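Putative membrane protein COG4129 (Clostridium difficile, PDB 3KMI) is of unknown function but probably forms part of a bacterial membrane exporter of aromatic acids, this piece being its C-terminal helical domain. Local coordinates at residues A[85-90]-A[161-166]; A[137-142]-A[152-157]. One frame throughout, in Å; residues are numbered along the deposited sequence.

Contact 1: residues A[85-90]-A[161-166]; sequences RDILEN and LTELKQ
Ile87 lies against the flank of Glu163, its CG2 methyl 3.6 Å from the carbonyl O of Glu163 and its CG1 3.7 Å from OE1 of the same residue. With CG2 anti to the backbone N and CG1 anti to the carbonyl carbon, both branches face the other helix: each lies near OE1, and CG2 also reaches the Glu163 carbonyl. CD1 runs on beyond them to meet the Gln166 side chain almost perpendicularly, ending 3.9 Å from the Gln166 CB; Gln166 offers the aliphatic beginning of its chain here, since a bend at chi2 carries the amide elsewhere.

One polar bond completes the interface. Asn90 ND2 donates to Glu163 OE1 over 3.1 Å, nearly straight at 175°. The acceptor lies in the plane of the amide, yet the donor comes from above the carboxylate plane, and the two planes are almost perpendicular (88°). Asn90 CB also packs 3.7 Å from Glu163 CD, so the acid is pressed by carbon as well as held by the N-H. Glu163 is folded for this by its own bend at chi2. If the buried acid is ionised, this one amide N-H would probably help offset the cost of removing charge from water.

The segments run antiparallel (166°), their axes coming within 9.7 Å. On helix 68-95, Leu88 turns away to pack on helix 7-33, and Arg85 reaches helix 41-61, where it bonds to Asn49. On helix 148-176, Leu164 packs on helix 103-117 and Leu161 on both that helix and helix 124-140. Asn90 of the second subunit packs on Thr162 and Glu163, bringing this antiparallel helix pair to the dimer interface.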
ATOM      1  N   ARG A  85       3.570   4.884  -7.937  1.00  8.26           N
ATOM      2  CA  ARG A  85       4.554   3.934  -8.489  1.00  9.05           C
ATOM      3  C   ARG A  85       4.659   2.688  -7.570  1.00  9.36           C
ATOM      4  O   ARG A  85       4.667   1.550  -8.062  1.00  8.89           O
ATOM      5  CB  ARG A  85       5.935   4.624  -8.677  1.00  7.72           C
ATOM      6  CG  ARG A  85       7.017   3.730  -9.352  1.00  8.43           C
ATOM      7  CD  ARG A  85       7.792   2.829  -8.332  1.00 11.76           C
ATOM      8  NE  ARG A  85       8.097   3.590  -7.110  1.00  8.98           N
ATOM      9  CZ  ARG A  85       8.986   4.567  -7.021  1.00  8.48           C
ATOM     10  NH1 ARG A  85       9.755   4.916  -8.064  1.00  5.73           N
ATOM     11  NH2 ARG A  85       9.133   5.185  -5.857  1.00 10.01           N
ATOM     12  N   ASP A  86       4.803   2.904  -6.263  1.00  9.07           N
ATOM     13  CA  ASP A  86       4.809   1.792  -5.315  1.00 10.10           C
ATOM     14  C   ASP A  86       3.541   0.900  -5.416  1.00 10.81           C
ATOM     15  O   ASP A  86       3.633  -0.326  -5.334  1.00  9.30           O
ATOM     16  CB  ASP A  86       4.980   2.300  -3.861  1.00 10.18           C
ATOM     17  CG  ASP A  86       6.386   2.858  -3.585  1.00 11.51           C
ATOM     18  OD1 ASP A  86       7.269   2.760  -4.465  1.00  7.37           O
ATOM     19  OD2 ASP A  86       6.604   3.451  -2.510  1.00 11.18           O
ATOM     20  N   ILE A  87       2.380   1.528  -5.550  1.00 10.49           N
ATOM     21  CA  ILE A  87       1.093   0.788  -5.610  1.00 10.68           C
ATOM     22  C   ILE A  87       1.040  -0.011  -6.917  1.00  9.69           C
ATOM     23  O   ILE A  87       0.549  -1.145  -6.934  1.00 10.04           O
ATOM     24  CB  ILE A  87      -0.106   1.747  -5.512  1.00 11.09           C
ATOM     25  CG1 ILE A  87      -0.269   2.291  -4.087  1.00  9.26           C
ATOM     26  CG2 ILE A  87      -1.457   1.077  -5.962  1.00  9.64           C
ATOM     27  CD1 ILE A  87      -1.191   3.531  -4.038  1.00 13.82           C
ATOM     28  N   LEU A  88       1.549   0.572  -7.993  1.00  8.54           N
ATOM     29  CA  LEU A  88       1.714  -0.168  -9.259  1.00  9.94           C
ATOM     30  C   LEU A  88       2.550  -1.423  -9.080  1.00  9.98           C
ATOM     31  O   LEU A  88       2.164  -2.518  -9.540  1.00  8.81           O
ATOM     32  CB  LEU A  88       2.323   0.715 -10.372  1.00  8.79           C
ATOM     33  CG  LEU A  88       1.456   1.881 -10.901  1.00 12.41           C
ATOM     34  CD1 LEU A  88       2.306   2.847 -11.779  1.00 10.33           C
ATOM     35  CD2 LEU A  88       0.238   1.339 -11.685  1.00 11.31           C
ATOM     36  N   GLU A  89       3.698  -1.268  -8.420  1.00  9.15           N
ATOM     37  CA  GLU A  89       4.519  -2.452  -8.111  1.00  9.56           C
ATOM     38  C   GLU A  89       3.779  -3.483  -7.244  1.00  8.46           C
ATOM     39  O   GLU A  89       3.909  -4.672  -7.487  1.00  6.77           O
ATOM     40  CB  GLU A  89       5.816  -2.023  -7.425  1.00 10.14           C
ATOM     41  CG  GLU A  89       6.710  -1.287  -8.379  1.00 10.49           C
ATOM     42  CD  GLU A  89       8.059  -0.958  -7.749  1.00 12.15           C
ATOM     43  OE1 GLU A  89       8.111  -0.283  -6.711  1.00 15.38           O
ATOM     44  OE2 GLU A  89       9.051  -1.407  -8.282  1.00 16.66           O
ATOM     45  N   ASN A  90       3.022  -3.020  -6.246  1.00  7.63           N
ATOM     46  CA  ASN A  90       2.195  -3.921  -5.438  1.00  8.83           C
ATOM     47  C   ASN A  90       1.144  -4.670  -6.285  1.00  8.99           C
ATOM     48  O   ASN A  90       0.968  -5.875  -6.124  1.00  8.86           O
ATOM     49  CB  ASN A  90       1.503  -3.176  -4.300  1.00  9.24           C
ATOM     50  CG  ASN A  90       2.474  -2.537  -3.322  1.00 11.91           C
ATOM     51  OD1 ASN A  90       3.679  -2.854  -3.299  1.00 13.86           O
ATOM     52  ND2 ASN A  90       1.949  -1.642  -2.491  1.00 12.28           N
ATOM     53  N   LEU A 161      -8.032  -4.759  -5.014  1.00 11.14           N
ATOM     54  CA  LEU A 161      -9.005  -3.712  -4.683  1.00 11.93           C
ATOM     55  C   LEU A 161      -8.492  -2.799  -3.573  1.00 11.38           C
ATOM     56  O   LEU A 161      -8.710  -1.567  -3.610  1.00 11.74           O
ATOM     57  CB  LEU A 161     -10.371  -4.314  -4.289  1.00 11.52           C
ATOM     58  CG  LEU A 161     -11.023  -5.196  -5.355  1.00 12.01           C
ATOM     59  CD1 LEU A 161     -12.418  -5.598  -4.924  1.00 15.18           C
ATOM     60  CD2 LEU A 161     -11.059  -4.462  -6.673  1.00 13.71           C
ATOM     61  N   THR A 162      -7.783  -3.386  -2.605  1.00 11.08           N
ATOM     62  CA  THR A 162      -7.165  -2.592  -1.548  1.00 10.46           C
ATOM     63  C   THR A 162      -6.196  -1.579  -2.122  1.00  9.31           C
ATOM     64  O   THR A 162      -6.241  -0.401  -1.767  1.00 10.00           O
ATOM     65  CB  THR A 162      -6.475  -3.477  -0.481  1.00 10.77           C
ATOM     66  OG1 THR A 162      -7.478  -4.285   0.157  1.00 10.86           O
ATOM     67  CG2 THR A 162      -5.843  -2.627   0.544  1.00 11.17           C
ATOM     68  N   GLU A 163      -5.324  -2.031  -3.002  1.00  8.56           N
ATOM     69  CA  GLU A 163      -4.323  -1.151  -3.625  1.00  9.61           C
ATOM     70  C   GLU A 163      -5.010  -0.085  -4.494  1.00  8.61           C
ATOM     71  O   GLU A 163      -4.670   1.107  -4.436  1.00  8.85           O
ATOM     72  CB  GLU A 163      -3.323  -1.966  -4.463  1.00  8.61           C
ATOM     73  CG  GLU A 163      -2.460  -2.906  -3.620  1.00 10.23           C
ATOM     74  CD  GLU A 163      -1.614  -2.177  -2.561  1.00 10.26           C
ATOM     75  OE1 GLU A 163      -1.070  -1.070  -2.807  1.00  8.41           O
ATOM     76  OE2 GLU A 163      -1.489  -2.730  -1.454  1.00 14.79           O
ATOM     77  N   LEU A 164      -6.032  -0.503  -5.232  1.00  8.85           N
ATOM     78  CA  LEU A 164      -6.754   0.415  -6.089  1.00  9.60           C
ATOM     79  C   LEU A 164      -7.468   1.527  -5.334  1.00  9.82           C
ATOM     80  O   LEU A 164      -7.621   2.621  -5.863  1.00 11.07           O
ATOM     81  CB  LEU A 164      -7.742  -0.334  -7.001  1.00  9.94           C
ATOM     82  CG  LEU A 164      -7.112  -1.115  -8.156  1.00 10.05           C
ATOM     83  CD1 LEU A 164      -8.288  -1.868  -8.859  1.00 11.07           C
ATOM     84  CD2 LEU A 164      -6.424  -0.163  -9.186  1.00  7.57           C
ATOM     85  N   LYS A 165      -7.924   1.274  -4.117  1.00  9.91           N
ATOM     86  CA  LYS A 165      -8.582   2.328  -3.348  1.00  9.81           C
ATOM     87  C   LYS A 165      -7.579   3.438  -3.061  1.00  9.53           C
ATOM     88  O   LYS A 165      -7.874   4.611  -3.248  1.00  9.61           O
ATOM     89  CB  LYS A 165      -9.170   1.792  -2.035  1.00  9.10           C
ATOM     90  CG  LYS A 165     -10.076   2.778  -1.321  1.00 10.08           C
ATOM     91  CD  LYS A 165     -10.664   2.137  -0.054  1.00 11.13           C
ATOM     92  CE  LYS A 165     -11.618   3.057   0.669  1.00 12.09           C
ATOM     93  NZ  LYS A 165     -12.231   2.306   1.778  1.00 12.29           N
ATOM     94  N   GLN A 166      -6.394   3.059  -2.597  1.00 10.24           N
ATOM     95  CA  GLN A 166      -5.364   4.068  -2.330  1.00  9.69           C
ATOM     96  C   GLN A 166      -4.903   4.756  -3.609  1.00  9.11           C
ATOM     97  O   GLN A 166      -4.690   5.943  -3.591  1.00  9.00           O
ATOM     98  CB  GLN A 166      -4.171   3.517  -1.567  1.00 10.25           C
ATOM     99  CG  GLN A 166      -3.328   4.703  -1.012  1.00 13.70           C
ATOM    100  CD  GLN A 166      -4.145   5.675  -0.098  1.00 18.51           C
ATOM    101  OE1 GLN A 166      -4.842   5.252   0.842  1.00 19.95           O
ATOM    102  NE2 GLN A 166      -4.029   6.977  -0.368  1.00 20.03           N
TER

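Contact 2: residues A[137-142]-A[152-157]; sequences ISMKNQ and ENRAIL
Residues 137-140 close helix 124-140, and the chain leaves helical geometry at Asn141, whereas 152-157 is helical throughout; the backbones come nearest at Met139 and Arg154, whose CA atoms are 8.0 Å apart. Across this separation the selenomethionine Met139 sends its terminal methyl, CE lying 3.5 Å from Leu157 CB and equally near the carbonyl O of Arg154. The bend at chi3 (57°) turns that methyl toward the helix, and the Met139 and Leu157 side chains stand roughly perpendicular.

Arg154 reaches back the other way. In the conformer described, one of two, bends at chi2 and chi3 bring its NH1 to 3.1 Å from the Met139 carbonyl O, a tentative approach near the helix end. Gln142 OE1 then lies off-centre over one guanidinium face, 3.9 Å from Arg154 NE; the amide and guanidinium planes differ by 34°, and the chains run alongside in opposite senses.

Gln104 of helix 103-117 touches both Met139 and Gln142, while Leu157 packs on Ala105 of that helix and on Leu98 in a loop. Arg154 packs on Phe151 of the second subunit, whose Arg148 bonds to the Gln142 carbonyl, so this junction of helices 124-140 and 148-176 also meets the dimer partner.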
ATOM      1  N   ILE A 137     -17.970  -5.466  -2.584  1.00 17.79           N
ATOM      2  CA  ILE A 137     -19.187  -6.121  -2.066  1.00 18.47           C
ATOM      3  C   ILE A 137     -19.568  -7.317  -2.940  1.00 19.10           C
ATOM      4  O   ILE A 137     -19.951  -8.368  -2.423  1.00 18.75           O
ATOM      5  CB  ILE A 137     -20.397  -5.137  -1.929  1.00 18.73           C
ATOM      6  CG1 ILE A 137     -20.114  -4.060  -0.872  1.00 18.82           C
ATOM      7  CG2 ILE A 137     -21.730  -5.899  -1.598  1.00 18.38           C
ATOM      8  CD1 ILE A 137     -21.160  -2.926  -0.859  1.00 22.18           C
ATOM      9  N   SER A 138     -19.428  -7.159  -4.257  1.00 19.90           N
ATOM     10  CA  SER A 138     -19.809  -8.201  -5.213  1.00 20.76           C
ATOM     11  C   SER A 138     -18.865  -9.388  -5.140  1.00 20.73           C
ATOM     12  O   SER A 138     -19.309 -10.530  -5.183  1.00 20.79           O
ATOM     13  CB  SER A 138     -19.885  -7.643  -6.644  1.00 21.35           C
ATOM     14  OG  SER A 138     -19.799  -8.669  -7.625  1.00 22.48           O
HETATM   15  N   MSE A 139     -17.563  -9.127  -5.036  1.00 20.82           N
HETATM   16  CA  MSE A 139     -16.609 -10.223  -4.884  1.00 21.22           C
HETATM   17  C   MSE A 139     -16.846 -10.977  -3.577  1.00 21.86           C
HETATM   18  O   MSE A 139     -16.732 -12.198  -3.540  1.00 21.74           O
HETATM   19  CB  MSE A 139     -15.167  -9.733  -4.945  1.00 20.85           C
HETATM   20  CG  MSE A 139     -14.606  -9.531  -6.345  1.00 18.84           C
HETATM   21 SE   MSE A 139     -12.753  -9.029  -6.160  0.40 16.94          SE
HETATM   22  CE  MSE A 139     -12.225 -10.616  -5.120  1.00 15.55           C
ATOM     23  N   LYS A 140     -17.175 -10.242  -2.516  1.00 23.04           N
ATOM     24  CA  LYS A 140     -17.394 -10.839  -1.206  1.00 24.69           C
ATOM     25  C   LYS A 140     -18.643 -11.699  -1.193  1.00 24.73           C
ATOM     26  O   LYS A 140     -18.698 -12.709  -0.482  1.00 25.36           O
ATOM     27  CB  LYS A 140     -17.485  -9.774  -0.106  1.00 25.30           C
ATOM     28  CG  LYS A 140     -17.366 -10.359   1.311  1.00 27.87           C
ATOM     29  CD  LYS A 140     -17.785  -9.385   2.409  1.00 30.42           C
ATOM     30  CE  LYS A 140     -19.229  -9.590   2.862  1.00 31.47           C
ATOM     31  NZ  LYS A 140     -19.453  -9.000   4.219  1.00 30.28           N
ATOM     32  N   ASN A 141     -19.636 -11.308  -1.986  1.00 24.77           N
ATOM     33  CA  ASN A 141     -20.956 -11.950  -1.943  1.00 25.06           C
ATOM     34  C   ASN A 141     -21.181 -13.037  -2.998  1.00 24.66           C
ATOM     35  O   ASN A 141     -22.301 -13.476  -3.223  1.00 25.41           O
ATOM     36  CB  ASN A 141     -22.062 -10.889  -1.945  1.00 25.06           C
ATOM     37  CG  ASN A 141     -22.161 -10.140  -0.607  1.00 26.57           C
ATOM     38  OD1 ASN A 141     -21.341 -10.326   0.309  1.00 26.53           O
ATOM     39  ND2 ASN A 141     -23.184  -9.301  -0.487  1.00 28.58           N
ATOM     40  N   GLN A 142     -20.080 -13.478  -3.595  1.00 24.38           N
ATOM     41  CA  GLN A 142     -20.004 -14.532  -4.597  1.00 23.82           C
ATOM     42  C   GLN A 142     -20.063 -15.928  -3.959  1.00 23.24           C
ATOM     43  O   GLN A 142     -19.807 -16.055  -2.760  1.00 22.63           O
ATOM     44  CB  GLN A 142     -18.643 -14.400  -5.251  1.00 23.92           C
ATOM     45  CG  GLN A 142     -18.637 -14.431  -6.743  1.00 26.40           C
ATOM     46  CD  GLN A 142     -17.234 -14.402  -7.262  1.00 28.85           C
ATOM     47  OE1 GLN A 142     -16.392 -13.640  -6.775  1.00 30.33           O
ATOM     48  NE2 GLN A 142     -16.957 -15.237  -8.250  1.00 31.50           N
ATOM     49  N   GLU A 152      -7.265 -18.848  -3.123  1.00 10.73           N
ATOM     50  CA  GLU A 152      -6.096 -17.971  -3.290  1.00 10.23           C
ATOM     51  C   GLU A 152      -6.267 -16.935  -4.390  1.00 10.05           C
ATOM     52  O   GLU A 152      -5.829 -15.794  -4.226  1.00  9.40           O
ATOM     53  CB  GLU A 152      -4.797 -18.762  -3.452  1.00 11.29           C
ATOM     54  CG  GLU A 152      -4.495 -19.714  -2.271  1.00 13.31           C
ATOM     55  CD  GLU A 152      -3.115 -20.366  -2.338  1.00 17.56           C
ATOM     56  OE1 GLU A 152      -2.330 -20.074  -3.268  1.00 20.30           O
ATOM     57  OE2 GLU A 152      -2.801 -21.171  -1.437  1.00 20.65           O
ATOM     58  N   ASN A 153      -6.848 -17.340  -5.526  0.50 10.08           N
ATOM     59  CA  ASN A 153      -7.024 -16.450  -6.678  0.50 10.16           C
ATOM     60  C   ASN A 153      -7.924 -15.300  -6.298  0.50 10.15           C
ATOM     61  O   ASN A 153      -7.723 -14.169  -6.727  0.50  9.77           O
ATOM     62  CB  ASN A 153      -7.654 -17.189  -7.856  0.50 10.37           C
ATOM     63  CG  ASN A 153      -6.635 -17.884  -8.723  0.50 11.80           C
ATOM     64  OD1 ASN A 153      -5.846 -17.239  -9.426  0.50 12.58           O
ATOM     65  ND2 ASN A 153      -6.659 -19.215  -8.704  0.50 14.47           N
ATOM     66  N   ARG A 154      -8.927 -15.617  -5.485  0.50  9.98           N
ATOM     67  CA  ARG A 154      -9.889 -14.635  -5.020  0.50  9.93           C
ATOM     68  C   ARG A 154      -9.229 -13.656  -4.076  0.50  9.92           C
ATOM     69  O   ARG A 154      -9.364 -12.440  -4.254  0.50 10.46           O
ATOM     70  CB  ARG A 154     -11.058 -15.342  -4.329  0.50  9.86           C
ATOM     71  CG  ARG A 154     -11.865 -16.189  -5.278  0.50  9.85           C
ATOM     72  CD  ARG A 154     -13.212 -15.583  -5.549  0.50  9.88           C
ATOM     73  NE  ARG A 154     -14.214 -15.927  -4.543  0.50  7.72           N
ATOM     74  CZ  ARG A 154     -14.608 -15.101  -3.581  0.50  7.69           C
ATOM     75  NH1 ARG A 154     -14.080 -13.885  -3.498  0.50  6.66           N
ATOM     76  NH2 ARG A 154     -15.529 -15.488  -2.710  0.50  4.88           N
ATOM     77  N   ALA A 155      -8.515 -14.175  -3.078  1.00  9.88           N
ATOM     78  CA  ALA A 155      -7.767 -13.310  -2.186  1.00  9.92           C
ATOM     79  C   ALA A 155      -6.845 -12.364  -2.925  1.00  9.01           C
ATOM     80  O   ALA A 155      -6.760 -11.200  -2.554  1.00  9.75           O
ATOM     81  CB  ALA A 155      -7.004 -14.129  -1.105  1.00  9.61           C
ATOM     82  N   ILE A 156      -6.157 -12.833  -3.967  1.00  9.16           N
ATOM     83  CA  ILE A 156      -5.312 -11.932  -4.772  1.00 10.20           C
ATOM     84  C   ILE A 156      -6.138 -10.790  -5.367  1.00  9.93           C
ATOM     85  O   ILE A 156      -5.711  -9.631  -5.374  1.00 10.99           O
ATOM     86  CB  ILE A 156      -4.615 -12.666  -5.943  1.00  9.96           C
ATOM     87  CG1 ILE A 156      -3.513 -13.565  -5.418  1.00 13.17           C
ATOM     88  CG2 ILE A 156      -4.013 -11.688  -6.910  1.00 11.18           C
ATOM     89  CD1 ILE A 156      -3.006 -14.529  -6.498  1.00 16.83           C
ATOM     90  N   LEU A 157      -7.322 -11.122  -5.868  1.00  9.89           N
ATOM     91  CA  LEU A 157      -8.170 -10.134  -6.504  1.00  9.64           C
ATOM     92  C   LEU A 157      -8.629  -9.136  -5.452  1.00  9.77           C
ATOM     93  O   LEU A 157      -8.733  -7.966  -5.729  1.00 10.13           O
ATOM     94  CB  LEU A 157      -9.393 -10.810  -7.186  1.00  8.87           C
ATOM     95  CG  LEU A 157      -9.123 -11.772  -8.352  1.00  9.71           C
ATOM     96  CD1 LEU A 157     -10.410 -12.499  -8.897  1.00  9.01           C
ATOM     97  CD2 LEU A 157      -8.445 -11.036  -9.504  1.00  6.50           C
TER

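In the fold
Both contacts are built on helix 148-176, and their centres are about 17 Å apart along an all-helical domain. Contact 1 lies about 6 Å from the centre of the chain and joins elements distant in sequence; contact 2, about 20 Å from that centre, joins the two helices on either side of a short connection, and its segments fall between those of contact 1 in sequence. They meet through Leu161, whose CD1 packs 3.7 Å from SE of Met139. Together they illustrate how one long helix can serve different neighbours at different levels along its length. Each also touches the second subunit, linking packing within the chain to dimer assembly.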